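Sugar ABC transporter substrate-binding protein, BlMnBP1 (Bifidobacterium animalis subsp. lactis ATCC 27673, PDB 6I5R) probably captures manno-oligosaccharides such as mannobiose outside the cell and delivers them to the membrane components of an ABC transporter. Local coordinates at residues A[28-34]-A[68-72]; A[203-207]-A[401-405]; A[225-230]-A[432-437]. All coordinates share one frame; numbering follows the deposited sequence.

Contact 1 (A[28-34]-A[68-72]); sequences KLGETGK and KMYPN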
ATOM      1  N   LYS A  28      18.339 -21.495  -7.277  1.00 19.91           N
ATOM      2  CA  LYS A  28      17.816 -22.690  -6.625  1.00 19.82           C
ATOM      3  C   LYS A  28      18.039 -22.554  -5.130  1.00 25.00           C
ATOM      4  O   LYS A  28      19.151 -22.813  -4.640  1.00 24.11           O
ATOM      5  CB  LYS A  28      18.535 -23.912  -7.182  1.00 22.95           C
ATOM      6  CG  LYS A  28      18.418 -24.168  -8.737  1.00 27.63           C
ATOM      7  CD  LYS A  28      19.493 -25.233  -9.155  1.00 25.66           C
ATOM      8  CE  LYS A  28      19.167 -25.775 -10.546  1.00 26.87           C
ATOM      9  NZ  LYS A  28      20.274 -26.613 -11.127  1.00 32.51           N
ATOM     10  N   LEU A  29      17.011 -22.111  -4.409  1.00 21.83           N
ATOM     11  CA  LEU A  29      17.161 -21.901  -2.973  1.00 24.34           C
ATOM     12  C   LEU A  29      17.644 -23.169  -2.248  1.00 23.19           C
ATOM     13  O   LEU A  29      17.039 -24.253  -2.367  1.00 28.06           O
ATOM     14  CB  LEU A  29      15.852 -21.424  -2.357  1.00 27.36           C
ATOM     15  CG  LEU A  29      15.450 -20.025  -2.652  1.00 21.91           C
ATOM     16  CD1 LEU A  29      14.033 -19.756  -2.082  1.00 25.78           C
ATOM     17  CD2 LEU A  29      16.446 -19.020  -2.066  1.00 24.09           C
ATOM     18  N   GLY A  30      18.734 -23.039  -1.462  1.00 25.19           N
ATOM     19  CA  GLY A  30      19.348 -24.185  -0.806  1.00 26.34           C
ATOM     20  C   GLY A  30      20.526 -24.736  -1.549  1.00 26.71           C
ATOM     21  O   GLY A  30      21.295 -25.514  -0.983  1.00 29.74           O
ATOM     22  N   GLU A  31      20.715 -24.328  -2.787  1.00 19.08           N
ATOM     23  CA  GLU A  31      21.871 -24.772  -3.546  1.00 25.88           C
ATOM     24  C   GLU A  31      22.687 -23.608  -4.071  1.00 20.09           C
ATOM     25  O   GLU A  31      23.931 -23.572  -3.901  1.00 27.63           O
ATOM     26  CB  GLU A  31      21.377 -25.670  -4.687  1.00 24.42           C
ATOM     27  CG  GLU A  31      20.806 -26.970  -4.145  1.00 28.62           C
ATOM     28  CD  GLU A  31      21.851 -27.853  -3.501  1.00 27.65           C
ATOM     29  OE1 GLU A  31      23.063 -27.556  -3.680  1.00 30.81           O
ATOM     30  OE2 GLU A  31      21.467 -28.849  -2.821  1.00 36.20           O
ATOM     31  N   THR A  32      22.015 -22.641  -4.689  1.00 19.71           N
ATOM     32  CA  THR A  32      22.702 -21.476  -5.224  1.00 24.14           C
ATOM     33  C   THR A  32      23.229 -20.584  -4.108  1.00 18.70           C
ATOM     34  O   THR A  32      22.549 -20.362  -3.105  1.00 19.50           O
ATOM     35  CB  THR A  32      21.762 -20.651  -6.104  1.00 21.27           C
ATOM     36  OG1 THR A  32      21.085 -21.533  -7.004  1.00 21.15           O
ATOM     37  CG2 THR A  32      22.520 -19.568  -6.887  1.00 21.26           C
ATOM     38  N   GLY A  33      24.474 -20.121  -4.254  1.00 23.28           N
ATOM     39  CA  GLY A  33      25.032 -19.195  -3.317  1.00 25.04           C
ATOM     40  C   GLY A  33      25.447 -19.770  -1.998  1.00 22.58           C
ATOM     41  O   GLY A  33      25.816 -18.969  -1.117  1.00 19.22           O
ATOM     42  N   LYS A  34      25.464 -21.099  -1.883  1.00 22.23           N
ATOM     43  CA  LYS A  34      25.743 -21.708  -0.566  1.00 23.62           C
ATOM     44  C   LYS A  34      27.168 -21.430  -0.036  1.00 22.56           C
ATOM     45  O   LYS A  34      27.443 -21.637   1.162  1.00 23.39           O
ATOM     46  CB  LYS A  34      25.538 -23.205  -0.612  1.00 26.85           C
ATOM     47  CG  LYS A  34      26.593 -23.679  -1.682  1.00 28.10           C
ATOM     48  CD  LYS A  34      26.274 -25.093  -2.240  1.00 28.96           C
ATOM     49  CE  LYS A  34      27.365 -25.362  -3.291  1.00 27.49           C
ATOM     50  NZ  LYS A  34      26.981 -24.553  -4.483  1.00 31.04           N
ATOM     51  N   LYS A  68      18.911 -21.103   8.800  1.00 25.58           N
ATOM     52  CA  LYS A  68      19.013 -22.558   8.755  1.00 20.93           C
ATOM     53  C   LYS A  68      19.384 -23.027   7.359  1.00 20.03           C
ATOM     54  O   LYS A  68      20.052 -24.062   7.194  1.00 25.78           O
ATOM     55  CB  LYS A  68      17.703 -23.196   9.206  1.00 22.10           C
ATOM     56  CG  LYS A  68      17.240 -22.758  10.624  1.00 23.11           C
ATOM     57  CD  LYS A  68      16.057 -23.564  11.075  1.00 27.59           C
ATOM     58  CE  LYS A  68      15.180 -22.814  12.062  1.00 26.29           C
ATOM     59  NZ  LYS A  68      15.842 -22.598  13.355  1.00 33.54           N
ATOM     60  N   MET A  69      18.980 -22.264   6.339  1.00 26.80           N
ATOM     61  CA  MET A  69      19.264 -22.614   4.958  1.00 23.47           C
ATOM     62  C   MET A  69      20.544 -21.964   4.448  1.00 26.73           C
ATOM     63  O   MET A  69      21.285 -22.602   3.681  1.00 21.67           O
ATOM     64  CB  MET A  69      18.067 -22.237   4.077  1.00 24.42           C
ATOM     65  CG  MET A  69      18.240 -22.644   2.619  1.00 22.87           C
ATOM     66  SD  MET A  69      16.894 -22.077   1.562  1.00 33.47           S
ATOM     67  CE  MET A  69      15.474 -22.932   2.259  1.00 27.29           C
ATOM     68  N   TYR A  70      20.846 -20.735   4.889  1.00 18.42           N
ATOM     69  CA  TYR A  70      22.048 -20.007   4.485  1.00 19.35           C
ATOM     70  C   TYR A  70      22.683 -19.431   5.736  1.00 22.48           C
ATOM     71  O   TYR A  70      22.480 -18.255   6.066  1.00 22.03           O
ATOM     72  CB  TYR A  70      21.751 -18.880   3.492  1.00 21.35           C
ATOM     73  CG  TYR A  70      21.399 -19.346   2.102  1.00 19.90           C
ATOM     74  CD1 TYR A  70      22.387 -19.595   1.156  1.00 21.98           C
ATOM     75  CD2 TYR A  70      20.075 -19.541   1.734  1.00 23.29           C
ATOM     76  CE1 TYR A  70      22.072 -20.033  -0.127  1.00 19.19           C
ATOM     77  CE2 TYR A  70      19.749 -19.959   0.460  1.00 20.66           C
ATOM     78  CZ  TYR A  70      20.751 -20.201  -0.466  1.00 23.97           C
ATOM     79  OH  TYR A  70      20.424 -20.623  -1.732  1.00 22.24           O
ATOM     80  N   PRO A  71      23.468 -20.233   6.460  1.00 23.31           N
ATOM     81  CA  PRO A  71      24.002 -19.755   7.750  1.00 20.67           C
ATOM     82  C   PRO A  71      25.052 -18.676   7.605  1.00 22.36           C
ATOM     83  O   PRO A  71      25.279 -17.912   8.548  1.00 25.73           O
ATOM     84  CB  PRO A  71      24.574 -21.032   8.391  1.00 19.34           C
ATOM     85  CG  PRO A  71      24.765 -21.995   7.228  1.00 23.17           C
ATOM     86  CD  PRO A  71      23.621 -21.693   6.302  1.00 23.48           C
ATOM     87  N   ASN A  72      25.691 -18.558   6.448  1.00 23.88           N
ATOM     88  CA  ASN A  72      26.761 -17.583   6.285  1.00 22.20           C
ATOM     89  C   ASN A  72      26.317 -16.316   5.571  1.00 20.43           C
ATOM     90  O   ASN A  72      27.162 -15.477   5.265  1.00 22.79           O
ATOM     91  CB  ASN A  72      27.946 -18.246   5.592  1.00 20.99           C
ATOM     92  CG  ASN A  72      28.351 -19.552   6.295  1.00 25.06           C
ATOM     93  OD1 ASN A  72      28.398 -20.638   5.687  1.00 27.59           O
ATOM     94  ND2 ASN A  72      28.600 -19.454   7.579  1.00 24.75           N
TER

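Contact 2 (A[203-207]-A[401-405]); sequences WDQYI and LGINN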
ATOM      1  N   TRP A 203      -5.274   7.122   1.127  1.00 16.39           N
ATOM      2  CA  TRP A 203      -6.527   7.386   0.438  1.00 16.39           C
ATOM      3  C   TRP A 203      -6.371   7.331  -1.077  1.00 16.39           C
ATOM      4  O   TRP A 203      -7.344   7.047  -1.782  1.00 16.39           O
ATOM      5  CB  TRP A 203      -7.090   8.733   0.892  1.00 18.75           C
ATOM      6  CG  TRP A 203      -7.718   8.627   2.237  1.00 16.60           C
ATOM      7  CD1 TRP A 203      -7.081   8.621   3.441  1.00 16.39           C
ATOM      8  CD2 TRP A 203      -9.115   8.470   2.513  1.00 16.39           C
ATOM      9  NE1 TRP A 203      -8.005   8.488   4.465  1.00 16.39           N
ATOM     10  CE2 TRP A 203      -9.258   8.393   3.914  1.00 16.39           C
ATOM     11  CE3 TRP A 203     -10.261   8.385   1.709  1.00 16.39           C
ATOM     12  CZ2 TRP A 203     -10.506   8.231   4.526  1.00 16.50           C
ATOM     13  CZ3 TRP A 203     -11.492   8.236   2.322  1.00 16.39           C
ATOM     14  CH2 TRP A 203     -11.601   8.147   3.715  1.00 16.39           C
ATOM     15  N   ASP A 204      -5.155   7.545  -1.597  1.00 16.39           N
ATOM     16  CA  ASP A 204      -4.930   7.433  -3.030  1.00 16.39           C
ATOM     17  C   ASP A 204      -5.058   5.995  -3.519  1.00 16.39           C
ATOM     18  O   ASP A 204      -5.138   5.764  -4.727  1.00 16.39           O
ATOM     19  CB  ASP A 204      -3.534   7.941  -3.412  1.00 17.70           C
ATOM     20  CG  ASP A 204      -3.369   9.464  -3.280  1.00 19.96           C
ATOM     21  OD1 ASP A 204      -4.360  10.188  -3.074  1.00 16.39           O
ATOM     22  OD2 ASP A 204      -2.222   9.941  -3.402  1.00 16.39           O
ATOM     23  N   GLN A 205      -5.069   5.028  -2.604  1.00 16.39           N
ATOM     24  CA  GLN A 205      -5.114   3.631  -2.994  1.00 16.81           C
ATOM     25  C   GLN A 205      -6.489   3.191  -3.445  1.00 16.39           C
ATOM     26  O   GLN A 205      -6.625   2.069  -3.939  1.00 16.39           O
ATOM     27  CB  GLN A 205      -4.667   2.762  -1.824  1.00 16.39           C
ATOM     28  CG  GLN A 205      -3.214   3.010  -1.440  1.00 16.39           C
ATOM     29  CD  GLN A 205      -2.778   2.263  -0.199  1.00 20.87           C
ATOM     30  OE1 GLN A 205      -3.553   1.529   0.413  1.00 18.83           O
ATOM     31  NE2 GLN A 205      -1.514   2.460   0.191  1.00 16.98           N
ATOM     32  N   TYR A 206      -7.492   4.048  -3.308  1.00 16.39           N
ATOM     33  CA  TYR A 206      -8.869   3.675  -3.606  1.00 16.39           C
ATOM     34  C   TYR A 206      -9.411   4.286  -4.881  1.00 16.39           C
ATOM     35  O   TYR A 206     -10.518   3.919  -5.308  1.00 16.39           O
ATOM     36  CB  TYR A 206      -9.786   4.091  -2.446  1.00 16.39           C
ATOM     37  CG  TYR A 206      -9.345   3.461  -1.166  1.00 16.39           C
ATOM     38  CD1 TYR A 206      -8.293   3.995  -0.447  1.00 16.39           C
ATOM     39  CD2 TYR A 206      -9.930   2.320  -0.702  1.00 16.39           C
ATOM     40  CE1 TYR A 206      -7.840   3.406   0.695  1.00 16.65           C
ATOM     41  CE2 TYR A 206      -9.489   1.728   0.453  1.00 16.39           C
ATOM     42  CZ  TYR A 206      -8.449   2.280   1.163  1.00 16.39           C
ATOM     43  OH  TYR A 206      -7.995   1.664   2.314  1.00 16.39           O
ATOM     44  N   ILE A 207      -8.689   5.219  -5.490  1.00 16.39           N
ATOM     45  CA  ILE A 207      -9.335   6.096  -6.449  1.00 16.39           C
ATOM     46  C   ILE A 207      -9.369   5.548  -7.866  1.00 16.39           C
ATOM     47  O   ILE A 207     -10.017   6.156  -8.725  1.00 16.39           O
ATOM     48  CB  ILE A 207      -8.647   7.468  -6.506  1.00 16.39           C
ATOM     49  CG1 ILE A 207      -7.190   7.327  -6.953  1.00 16.39           C
ATOM     50  CG2 ILE A 207      -8.697   8.138  -5.144  1.00 16.39           C
ATOM     51  CD1 ILE A 207      -6.614   8.581  -7.603  1.00 18.85           C
ATOM     52  N   LEU A 401       1.293  16.262  -7.481  1.00 22.32           N
ATOM     53  CA  LEU A 401       0.211  15.661  -6.712  1.00 16.39           C
ATOM     54  C   LEU A 401       0.590  14.325  -6.103  1.00 22.02           C
ATOM     55  O   LEU A 401      -0.021  13.910  -5.108  1.00 16.39           O
ATOM     56  CB  LEU A 401      -1.013  15.445  -7.595  1.00 20.40           C
ATOM     57  CG  LEU A 401      -1.694  16.709  -8.077  1.00 19.18           C
ATOM     58  CD1 LEU A 401      -2.977  16.328  -8.784  1.00 18.61           C
ATOM     59  CD2 LEU A 401      -2.035  17.590  -6.938  1.00 19.00           C
ATOM     60  N   GLY A 402       1.555  13.627  -6.693  1.00 16.39           N
ATOM     61  CA  GLY A 402       2.060  12.434  -6.046  1.00 22.48           C
ATOM     62  C   GLY A 402       0.952  11.465  -5.704  1.00 16.39           C
ATOM     63  O   GLY A 402       0.855  10.988  -4.564  1.00 17.66           O
ATOM     64  N   ILE A 403       0.125  11.168  -6.702  1.00 17.68           N
ATOM     65  CA  ILE A 403      -0.969  10.218  -6.551  1.00 16.39           C
ATOM     66  C   ILE A 403      -0.406   8.825  -6.318  1.00 22.07           C
ATOM     67  O   ILE A 403       0.272   8.269  -7.190  1.00 22.19           O
ATOM     68  CB  ILE A 403      -1.878  10.235  -7.784  1.00 16.39           C
ATOM     69  CG1 ILE A 403      -2.508  11.624  -7.932  1.00 20.08           C
ATOM     70  CG2 ILE A 403      -2.905   9.113  -7.699  1.00 16.77           C
ATOM     71  CD1 ILE A 403      -3.518  11.968  -6.841  1.00 18.60           C
ATOM     72  N   ASN A 404      -0.719   8.249  -5.155  1.00 16.39           N
ATOM     73  CA  ASN A 404      -0.287   6.896  -4.797  1.00 21.39           C
ATOM     74  C   ASN A 404       1.238   6.776  -4.828  1.00 25.00           C
ATOM     75  O   ASN A 404       1.780   5.692  -5.070  1.00 24.73           O
ATOM     76  CB  ASN A 404      -0.954   5.860  -5.714  1.00 22.66           C
ATOM     77  CG  ASN A 404      -1.220   4.542  -5.012  1.00 22.22           C
ATOM     78  OD1 ASN A 404      -1.586   4.509  -3.830  1.00 22.17           O
ATOM     79  ND2 ASN A 404      -1.018   3.443  -5.734  1.00 24.45           N
ATOM     80  N   ASN A 405       1.936   7.882  -4.565  1.00 18.80           N
ATOM     81  CA  ASN A 405       3.390   7.932  -4.683  1.00 24.75           C
ATOM     82  C   ASN A 405       3.948   8.917  -3.659  1.00 25.18           C
ATOM     83  O   ASN A 405       4.742   9.800  -3.981  1.00 34.36           O
ATOM     84  CB  ASN A 405       3.807   8.308  -6.103  1.00 24.32           C
ATOM     85  CG  ASN A 405       5.282   8.050  -6.365  1.00 25.55           C
ATOM     86  OD1 ASN A 405       6.043   8.977  -6.674  1.00 32.32           O
ATOM     87  ND2 ASN A 405       5.705   6.776  -6.245  1.00 32.52           N
TER
HETATM   88  O   HOH W   1      -0.222   4.755  -1.110  1.00 30.83           O

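Contact 3 (A[225-230]-A[432-437]); sequences TKEPFK and WNQKWA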
ATOM      1  N   THR A 225      -6.046  11.808 -18.718  1.00 16.39           N
ATOM      2  CA  THR A 225      -7.284  12.548 -18.465  1.00 18.35           C
ATOM      3  C   THR A 225      -6.957  13.869 -17.780  1.00 18.92           C
ATOM      4  O   THR A 225      -6.333  13.878 -16.722  1.00 16.39           O
ATOM      5  CB  THR A 225      -8.222  11.733 -17.572  1.00 19.65           C
ATOM      6  OG1 THR A 225      -8.514  10.492 -18.226  1.00 16.39           O
ATOM      7  CG2 THR A 225      -9.504  12.510 -17.238  1.00 16.74           C
ATOM      8  N   LYS A 226      -7.405  14.986 -18.356  1.00 20.00           N
ATOM      9  CA  LYS A 226      -6.958  16.272 -17.832  1.00 19.00           C
ATOM     10  C   LYS A 226      -7.546  16.609 -16.464  1.00 18.03           C
ATOM     11  O   LYS A 226      -6.868  17.236 -15.639  1.00 18.36           O
ATOM     12  CB  LYS A 226      -7.295  17.385 -18.808  1.00 19.94           C
ATOM     13  CG  LYS A 226      -6.232  17.562 -19.842  1.00 23.15           C
ATOM     14  CD  LYS A 226      -6.742  18.432 -20.954  1.00 22.14           C
ATOM     15  CE  LYS A 226      -5.617  18.748 -21.961  1.00 25.31           C
ATOM     16  NZ  LYS A 226      -6.072  19.600 -23.094  1.00 31.95           N
ATOM     17  N   GLU A 227      -8.799  16.248 -16.201  1.00 16.39           N
ATOM     18  CA  GLU A 227      -9.445  16.589 -14.930  1.00 16.39           C
ATOM     19  C   GLU A 227     -10.060  15.342 -14.299  1.00 21.15           C
ATOM     20  O   GLU A 227     -11.293  15.213 -14.172  1.00 16.39           O
ATOM     21  CB  GLU A 227     -10.486  17.689 -15.124  1.00 22.63           C
ATOM     22  CG  GLU A 227      -9.938  19.011 -15.595  1.00 18.49           C
ATOM     23  CD  GLU A 227     -10.960  20.140 -15.434  1.00 28.08           C
ATOM     24  OE1 GLU A 227     -11.930  20.218 -16.243  1.00 33.76           O
ATOM     25  OE2 GLU A 227     -10.818  20.924 -14.470  1.00 32.11           O
ATOM     26  N   PRO A 228      -9.214  14.428 -13.812  1.00 16.39           N
ATOM     27  CA  PRO A 228      -9.724  13.156 -13.272  1.00 18.96           C
ATOM     28  C   PRO A 228     -10.364  13.262 -11.901  1.00 18.07           C
ATOM     29  O   PRO A 228     -10.994  12.294 -11.461  1.00 16.39           O
ATOM     30  CB  PRO A 228      -8.477  12.270 -13.213  1.00 16.39           C
ATOM     31  CG  PRO A 228      -7.320  13.267 -13.024  1.00 19.28           C
ATOM     32  CD  PRO A 228      -7.736  14.506 -13.803  1.00 16.39           C
ATOM     33  N   PHE A 229     -10.214  14.380 -11.214  1.00 16.39           N
ATOM     34  CA  PHE A 229     -10.744  14.531  -9.874  1.00 18.88           C
ATOM     35  C   PHE A 229     -12.114  15.185  -9.854  1.00 19.99           C
ATOM     36  O   PHE A 229     -12.706  15.296  -8.779  1.00 16.39           O
ATOM     37  CB  PHE A 229      -9.737  15.310  -9.045  1.00 16.39           C
ATOM     38  CG  PHE A 229      -8.367  14.714  -9.116  1.00 16.39           C
ATOM     39  CD1 PHE A 229      -8.128  13.436  -8.618  1.00 17.81           C
ATOM     40  CD2 PHE A 229      -7.328  15.393  -9.717  1.00 16.54           C
ATOM     41  CE1 PHE A 229      -6.837  12.873  -8.688  1.00 20.43           C
ATOM     42  CE2 PHE A 229      -6.073  14.834  -9.800  1.00 18.61           C
ATOM     43  CZ  PHE A 229      -5.821  13.582  -9.284  1.00 19.38           C
ATOM     44  N   LYS A 230     -12.644  15.528 -11.026  1.00 16.94           N
ATOM     45  CA  LYS A 230     -13.982  16.067 -11.120  1.00 20.85           C
ATOM     46  C   LYS A 230     -15.023  15.007 -10.776  1.00 21.54           C
ATOM     47  O   LYS A 230     -14.822  13.807 -10.972  1.00 16.39           O
ATOM     48  CB  LYS A 230     -14.249  16.618 -12.532  1.00 17.04           C
ATOM     49  CG  LYS A 230     -14.407  15.585 -13.627  1.00 21.81           C
ATOM     50  CD  LYS A 230     -14.688  16.263 -14.995  1.00 23.89           C
ATOM     51  CE  LYS A 230     -16.029  17.068 -14.993  1.00 24.93           C
ATOM     52  NZ  LYS A 230     -17.230  16.200 -14.990  1.00 27.76           N
ATOM     53  N   TRP A 432      -6.639  20.626  -7.676  1.00 16.46           N
ATOM     54  CA  TRP A 432      -5.856  19.504  -8.184  1.00 16.39           C
ATOM     55  C   TRP A 432      -6.027  19.334  -9.694  1.00 16.39           C
ATOM     56  O   TRP A 432      -5.065  19.043 -10.400  1.00 16.39           O
ATOM     57  CB  TRP A 432      -6.245  18.204  -7.474  1.00 16.39           C
ATOM     58  CG  TRP A 432      -6.069  18.136  -5.988  1.00 16.39           C
ATOM     59  CD1 TRP A 432      -5.809  19.159  -5.121  1.00 16.39           C
ATOM     60  CD2 TRP A 432      -6.153  16.944  -5.186  1.00 16.39           C
ATOM     61  NE1 TRP A 432      -5.731  18.671  -3.839  1.00 16.39           N
ATOM     62  CE2 TRP A 432      -5.949  17.322  -3.848  1.00 16.71           C
ATOM     63  CE3 TRP A 432      -6.403  15.596  -5.477  1.00 20.08           C
ATOM     64  CZ2 TRP A 432      -5.980  16.405  -2.806  1.00 16.39           C
ATOM     65  CZ3 TRP A 432      -6.430  14.689  -4.451  1.00 17.88           C
ATOM     66  CH2 TRP A 432      -6.220  15.090  -3.129  1.00 16.39           C
ATOM     67  N   ASN A 433      -7.257  19.445 -10.201  1.00 16.95           N
ATOM     68  CA  ASN A 433      -7.479  19.231 -11.627  1.00 16.39           C
ATOM     69  C   ASN A 433      -6.647  20.187 -12.475  1.00 16.39           C
ATOM     70  O   ASN A 433      -6.154  19.811 -13.540  1.00 16.39           O
ATOM     71  CB  ASN A 433      -8.965  19.389 -11.965  1.00 20.96           C
ATOM     72  CG  ASN A 433      -9.753  18.140 -11.666  1.00 19.33           C
ATOM     73  OD1 ASN A 433      -9.229  17.034 -11.767  1.00 16.39           O
ATOM     74  ND2 ASN A 433     -11.022  18.305 -11.309  1.00 17.44           N
ATOM     75  N   GLN A 434      -6.525  21.450 -12.049  1.00 16.45           N
ATOM     76  CA  GLN A 434      -5.813  22.430 -12.870  1.00 18.77           C
ATOM     77  C   GLN A 434      -4.316  22.114 -12.924  1.00 18.59           C
ATOM     78  O   GLN A 434      -3.682  22.214 -13.990  1.00 16.39           O
ATOM     79  CB  GLN A 434      -6.114  23.841 -12.327  1.00 20.66           C
ATOM     80  CG  GLN A 434      -7.552  24.259 -12.637  1.00 24.08           C
ATOM     81  CD  GLN A 434      -8.177  25.297 -11.704  1.00 29.53           C
ATOM     82  OE1 GLN A 434      -7.568  25.743 -10.723  1.00 34.96           O
ATOM     83  NE2 GLN A 434      -9.415  25.672 -12.015  1.00 31.74           N
ATOM     84  N   LYS A 435      -3.750  21.655 -11.807  1.00 16.39           N
ATOM     85  CA  LYS A 435      -2.353  21.245 -11.794  1.00 16.39           C
ATOM     86  C   LYS A 435      -2.156  19.968 -12.593  1.00 20.36           C
ATOM     87  O   LYS A 435      -1.175  19.837 -13.336  1.00 16.39           O
ATOM     88  CB  LYS A 435      -1.859  21.050 -10.361  1.00 21.93           C
ATOM     89  CG  LYS A 435      -1.764  22.378  -9.587  1.00 21.34           C
ATOM     90  CD  LYS A 435      -1.265  22.248  -8.161  1.00 17.43           C
ATOM     91  CE  LYS A 435      -1.263  23.622  -7.473  1.00 20.96           C
ATOM     92  NZ  LYS A 435      -0.962  23.521  -6.008  1.00 21.96           N
ATOM     93  N   TRP A 436      -3.073  19.005 -12.446  1.00 16.39           N
ATOM     94  CA  TRP A 436      -2.974  17.770 -13.216  1.00 16.39           C
ATOM     95  C   TRP A 436      -3.163  18.038 -14.694  1.00 17.78           C
ATOM     96  O   TRP A 436      -2.425  17.507 -15.528  1.00 16.39           O
ATOM     97  CB  TRP A 436      -4.031  16.782 -12.745  1.00 16.39           C
ATOM     98  CG  TRP A 436      -3.865  15.421 -13.238  1.00 20.25           C
ATOM     99  CD1 TRP A 436      -4.505  14.855 -14.298  1.00 16.99           C
ATOM    100  CD2 TRP A 436      -3.056  14.403 -12.664  1.00 16.39           C
ATOM    101  NE1 TRP A 436      -4.130  13.545 -14.431  1.00 16.39           N
ATOM    102  CE2 TRP A 436      -3.237  13.246 -13.437  1.00 16.39           C
ATOM    103  CE3 TRP A 436      -2.171  14.366 -11.588  1.00 16.39           C
ATOM    104  CZ2 TRP A 436      -2.572  12.071 -13.172  1.00 16.39           C
ATOM    105  CZ3 TRP A 436      -1.528  13.205 -11.326  1.00 16.94           C
ATOM    106  CH2 TRP A 436      -1.715  12.070 -12.119  1.00 16.39           C
ATOM    107  N   ALA A 437      -4.130  18.891 -15.024  1.00 16.39           N
ATOM    108  CA  ALA A 437      -4.449  19.162 -16.415  1.00 16.66           C
ATOM    109  C   ALA A 437      -3.240  19.724 -17.160  1.00 22.95           C
ATOM    110  O   ALA A 437      -2.997  19.347 -18.311  1.00 16.39           O
ATOM    111  CB  ALA A 437      -5.652  20.098 -16.483  1.00 19.24           C
TER
HETATM  112  O   HOH W   2     -12.380  20.884 -11.652  1.00 26.47           O

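Contact 1 (A[28-34]-A[68-72])
The two backbones come closest at G30 and M69, whose CA atoms lie 6.0 Å apart where the loop 28-34 curls round the ring end of Y70. CG of Y70 is anti to its carbonyl carbon (chi1 -73°), which sends the phenol into the loop. There its OH accepts a hydrogen bond from G30 N at 3.0 Å and donates a short one of 2.5 Å to T32 O, lying in the plane of that carbonyl. T32 and G33 are the central residues of a type II turn from E31 to K34, and the peptide carbon of G33 sits at the edge of the Y70 ring, 3.9 Å from CE1. The loop precedes strand 38-44, while Y70 follows helix 59-69 and leads into strand 73-79; strand, helix and neighbouring parallel strand form a beta-alpha-beta crossover of the solute-binding fold. A phenylalanine here would keep the ring but is likely to leave G30 N and T32 O without the hydroxyl that joins them. M69 runs its side chain alongside G30, placing SD 3.7 Å from G30 N and 4.1 Å from L29 CB. L29 also packs on I339 of helix 331-346, which Y70 touches as well.

Contact 2 (A[203-207]-A[401-405])
With its CG anti to the carbonyl carbon, D204 turns its carboxylate toward N404, while the chi1 of -148° at N404 swings that amide toward Q205. The main bond runs from N404 N to D204 OD2, 2.9 Å long and nearly straight at 172°; it reaches the oxygen on its anti side, 29° out of the carboxylate plane. OD2 also forms a salt bridge with K410, and OD1 is held by the hydroxyl of Y244, so both oxygens of this buried acid have partners and its rotation is probably fixed. The lysine, which bonds to L401 O too, is likely to offset the negative charge. N404 occupies the third position of a type II turn from G402 to N405, where a positive phi is needed and asparagine is well tolerated. Facing it is a 3-10 segment, 203-205, that continues the chain from helix 197-201, the helix carrying the glycan-pocket residue W198. Q205 and N404 cross at about a right angle, their amide planes nearly perpendicular; CG of the glutamine touches N404 OD1 at 3.3 Å, and a water accepts from Q205 NE2 and donates to N404 OD1. Beside the polar contacts, I207 CD1 meets I403 CG2 at 3.7 Å, both isoleucines also touching Y244 of helix 239-252.

Contact 3 (A[225-230]-A[432-437])
N433 OD1 accepts the backbone N-H of F229 over 2.9 Å, with the donor in the plane of the amide and on a lone pair. The bond ties the helix to a type I turn running from E227 to K230. The other end of the same amide, ND2, donates one of its hydrogens to a water 2.9 Å away, which in turn donates to E227 OE2, so the asparagine is held at both its oxygen and its nitrogen. The glutamate lies across it at about a right angle, its CG against N433 CB. Beside these polar contacts, F229, W432 and W436 build an aromatic cluster. W432 directs an edge at one face of the F229 ring in a T-shaped contact, centroids 5.5 Å apart and planes at 86°, with CE3 standing over the ring centre. P228 CG lies above the opposite face, offset toward the rim. F229 in turn points an edge at the face of W436, where the planes meet at 76°. The same P228 CG makes a CH-pi contact 3.8 Å from the centroid of the W436 five-membered ring. CG of W436 is anti to the backbone N (chi1 -168°), which lays a face of the indole against the proline, and its NE1 is bonded to L222 O. Farther along, K226 CB packs on A437 CB at 3.9 Å, while K226 NZ forms a salt bridge with E441, one turn further along the helix. Helix 425-443 is thus fastened to the loop that follows helix 217-224; W436 also packs on helix 391-399, and W432 lies on helix 409-420 and meets Y244 of helix 239-252 edge to face.

Overall arrangement
Contacts 2 and 3 adjoin, with centres 13 Å apart, and cross along the chain because their segments alternate. L401 and I403 join them: L401 CD1 lies 3.6 Å from F229 CE2, and I403 CD1 reaches F229 CZ at 3.7 Å, so segment 401-405 packs against the aromatic cluster of contact 3. Contact 2 is nearer the sugar site, the Q205 side chain being about 5 Å from a bound mannose unit. Contact 1 closes before either opens. Its centre is 39 Å from that of contact 2 and 51 Å from that of contact 3, on the opposite side of the chain's centre from the latter, consistent with different lobes of the binding protein.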